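Protocadherin gamma-B3 (Homo sapiens, PDB 5K8R) is a clustered protocadherin, a potential calcium-dependent cell-adhesion protein that may help establish and maintain specific neuronal connections in the brain. Local coordinates at residues L338-D343 with K369-L374. Residues are numbered along the deposited sequence; the frame is centred on the assembly and turned at random.
Sequences LIKTHD and KNTYRL. With CA (calcium ion), chain E.
Ile339 and Tyr372 form an antiparallel hydrogen-bonded pair: Ile339 N donates to Tyr372 O at 3.0 Å, and Tyr372 N returns a bond to Ile339 O, both nearly straight (168° for the first). Thr341 N adds a third, more bent bond to Asn370 O (3.1 Å). With CG set beside its backbone N (chi1 -52°), Tyr372 runs along the Ile339 and Thr341 side of the sheet: CB meets Ile339 CB at 3.9 Å, CD2 lies near Ile339 CG2, and CE2, where the walk ends, is 4.0 Å from both Thr341 CG2 and OG1, the methyls approaching obliquely. This face turns inward in the fourth cadherin repeat's Greek-key beta sandwich, touching Ile352, Cys354 and Ile392 of the other sheet. Strand 335-342 leads into Asp343, whose OD1 and OD2 both bind a calcium ion at the junction with the third repeat, completed by Asn311, Asn313, Asp345, Asn349 and Asp396. On the opposite face, Lys340 CD packs on Thr371 CG2 at 3.9 Å and Leu338 CD2 touches Arg373 CG; Leu338, Lys340 and Thr371 also meet Val79, Glu77 and Phe86 in the first repeat of the second subunit, consistent with an antiparallel homodimer. Asn370 CB lies 3.2 Å from Thr341 O; a glycine here would probably open a gap beside Thr341 O and OG1, freeing the turn to move.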
loop_
_atom_site.group_PDB
_atom_site.type_symbol
_atom_site.label_atom_id
_atom_site.label_comp_id
_atom_site.label_asym_id
_atom_site.label_seq_id
_atom_site.Cartn_x
_atom_site.Cartn_y
_atom_site.Cartn_z
ATOM N N LEU A 338 12.261 -16.220 -74.437
ATOM C CA LEU A 338 13.040 -16.125 -73.212
ATOM C C LEU A 338 12.141 -16.440 -72.026
ATOM O O LEU A 338 11.021 -15.922 -71.935
ATOM C CB LEU A 338 13.657 -14.732 -73.060
ATOM C CG LEU A 338 14.598 -14.271 -74.174
ATOM C CD1 LEU A 338 15.154 -12.887 -73.872
ATOM C CD2 LEU A 338 15.724 -15.272 -74.375
ATOM N N ILE A 339 12.633 -17.287 -71.124
ATOM C CA ILE A 339 11.882 -17.754 -69.965
ATOM C C ILE A 339 12.613 -17.308 -68.707
ATOM O O ILE A 339 13.837 -17.462 -68.606
ATOM C CB ILE A 339 11.708 -19.284 -69.985
ATOM C CG1 ILE A 339 11.137 -19.736 -71.331
ATOM C CG2 ILE A 339 10.813 -19.736 -68.842
ATOM C CD1 ILE A 339 11.042 -21.237 -71.482
ATOM N N LYS A 340 11.863 -16.761 -67.749
ATOM C CA LYS A 340 12.421 -16.238 -66.500
ATOM C C LYS A 340 11.498 -16.666 -65.364
ATOM O O LYS A 340 10.424 -16.087 -65.177
ATOM C CB LYS A 340 12.570 -14.722 -66.559
ATOM C CG LYS A 340 12.927 -14.057 -65.235
ATOM C CD LYS A 340 14.262 -14.543 -64.695
ATOM C CE LYS A 340 14.802 -13.598 -63.630
ATOM N NZ LYS A 340 13.804 -13.320 -62.562
ATOM N N THR A 341 11.917 -17.679 -64.612
ATOM C CA THR A 341 11.149 -18.192 -63.488
ATOM C C THR A 341 11.625 -17.551 -62.191
ATOM O O THR A 341 12.793 -17.179 -62.055
ATOM C CB THR A 341 11.278 -19.714 -63.382
ATOM O OG1 THR A 341 12.608 -20.056 -62.974
ATOM C CG2 THR A 341 10.983 -20.370 -64.722
ATOM N N HIS A 342 10.721 -17.443 -61.232
ATOM C CA HIS A 342 11.036 -16.932 -59.915
ATOM C C HIS A 342 10.052 -17.414 -58.883
ATOM O O HIS A 342 8.886 -17.528 -59.161
ATOM C CB HIS A 342 11.208 -15.423 -59.899
ATOM C CG HIS A 342 9.964 -14.664 -59.620
ATOM N ND1 HIS A 342 9.424 -14.567 -58.362
ATOM C CD2 HIS A 342 9.164 -13.941 -60.431
ATOM C CE1 HIS A 342 8.334 -13.830 -58.411
ATOM N NE2 HIS A 342 8.152 -13.438 -59.658
ATOM N N ASP A 343 10.547 -17.705 -57.686
ATOM C CA ASP A 343 9.710 -18.190 -56.597
ATOM C C ASP A 343 10.070 -17.428 -55.331
ATOM O O ASP A 343 11.250 -17.304 -54.994
ATOM C CB ASP A 343 9.892 -19.700 -56.387
ATOM C CG ASP A 343 8.775 -20.317 -55.566
ATOM O OD1 ASP A 343 8.217 -21.344 -56.005
ATOM O OD2 ASP A 343 8.456 -19.783 -54.483
ATOM N N LYS A 369 20.267 -20.281 -63.345
ATOM C CA LYS A 369 19.355 -21.022 -62.480
ATOM C C LYS A 369 17.898 -20.704 -62.791
ATOM O O LYS A 369 17.033 -21.582 -62.679
ATOM C CB LYS A 369 19.665 -20.723 -61.011
ATOM C CG LYS A 369 18.676 -21.338 -60.027
ATOM C CD LYS A 369 18.977 -20.931 -58.592
ATOM C CE LYS A 369 20.175 -21.683 -58.038
ATOM N NZ LYS A 369 19.911 -23.145 -57.938
ATOM N N ASN A 370 17.605 -19.467 -63.205
ATOM C CA ASN A 370 16.227 -19.030 -63.389
ATOM C C ASN A 370 15.970 -18.452 -64.779
ATOM O O ASN A 370 14.946 -17.793 -64.984
ATOM C CB ASN A 370 15.845 -18.003 -62.320
ATOM C CG ASN A 370 15.825 -18.596 -60.926
ATOM O OD1 ASN A 370 15.482 -19.764 -60.740
ATOM N ND2 ASN A 370 16.194 -17.791 -59.935
ATOM N N THR A 371 16.865 -18.681 -65.738
ATOM C CA THR A 371 16.683 -18.184 -67.096
ATOM C C THR A 371 16.848 -19.326 -68.086
ATOM O O THR A 371 17.814 -20.094 -68.004
ATOM C CB THR A 371 17.670 -17.058 -67.426
ATOM O OG1 THR A 371 19.013 -17.535 -67.279
ATOM C CG2 THR A 371 17.452 -15.866 -66.504
ATOM N N TYR A 372 15.906 -19.429 -69.021
ATOM C CA TYR A 372 15.909 -20.462 -70.045
ATOM C C TYR A 372 15.670 -19.816 -71.403
ATOM O O TYR A 372 15.245 -18.662 -71.500
ATOM C CB TYR A 372 14.835 -21.530 -69.776
ATOM C CG TYR A 372 14.881 -22.130 -68.387
ATOM C CD1 TYR A 372 15.491 -23.357 -68.158
ATOM C CD2 TYR A 372 14.306 -21.473 -67.305
ATOM C CE1 TYR A 372 15.532 -23.910 -66.891
ATOM C CE2 TYR A 372 14.347 -22.016 -66.035
ATOM C CZ TYR A 372 14.960 -23.234 -65.833
ATOM O OH TYR A 372 14.998 -23.780 -64.569
ATOM N N ARG A 373 15.948 -20.578 -72.459
ATOM C CA ARG A 373 15.727 -20.128 -73.829
ATOM C C ARG A 373 14.961 -21.202 -74.585
ATOM O O ARG A 373 15.405 -22.353 -74.652
ATOM C CB ARG A 373 17.049 -19.818 -74.540
ATOM C CG ARG A 373 17.613 -18.441 -74.234
ATOM C CD ARG A 373 18.844 -18.127 -75.079
ATOM N NE ARG A 373 19.978 -18.989 -74.757
ATOM C CZ ARG A 373 20.353 -20.038 -75.484
ATOM N NH1 ARG A 373 19.686 -20.359 -76.583
ATOM N NH2 ARG A 373 21.398 -20.765 -75.112
ATOM N N LEU A 374 13.813 -20.828 -75.143
ATOM C CA LEU A 374 13.078 -21.708 -76.042
ATOM C C LEU A 374 13.739 -21.657 -77.413
ATOM O O LEU A 374 13.769 -20.602 -78.054
ATOM C CB LEU A 374 11.612 -21.291 -76.122
ATOM C CG LEU A 374 10.675 -22.251 -76.854
ATOM C CD1 LEU A 374 10.601 -23.583 -76.121
ATOM C CD2 LEU A 374 9.292 -21.638 -77.004
HETATM CA CA CA E . 7.346 -22.084 -53.824
#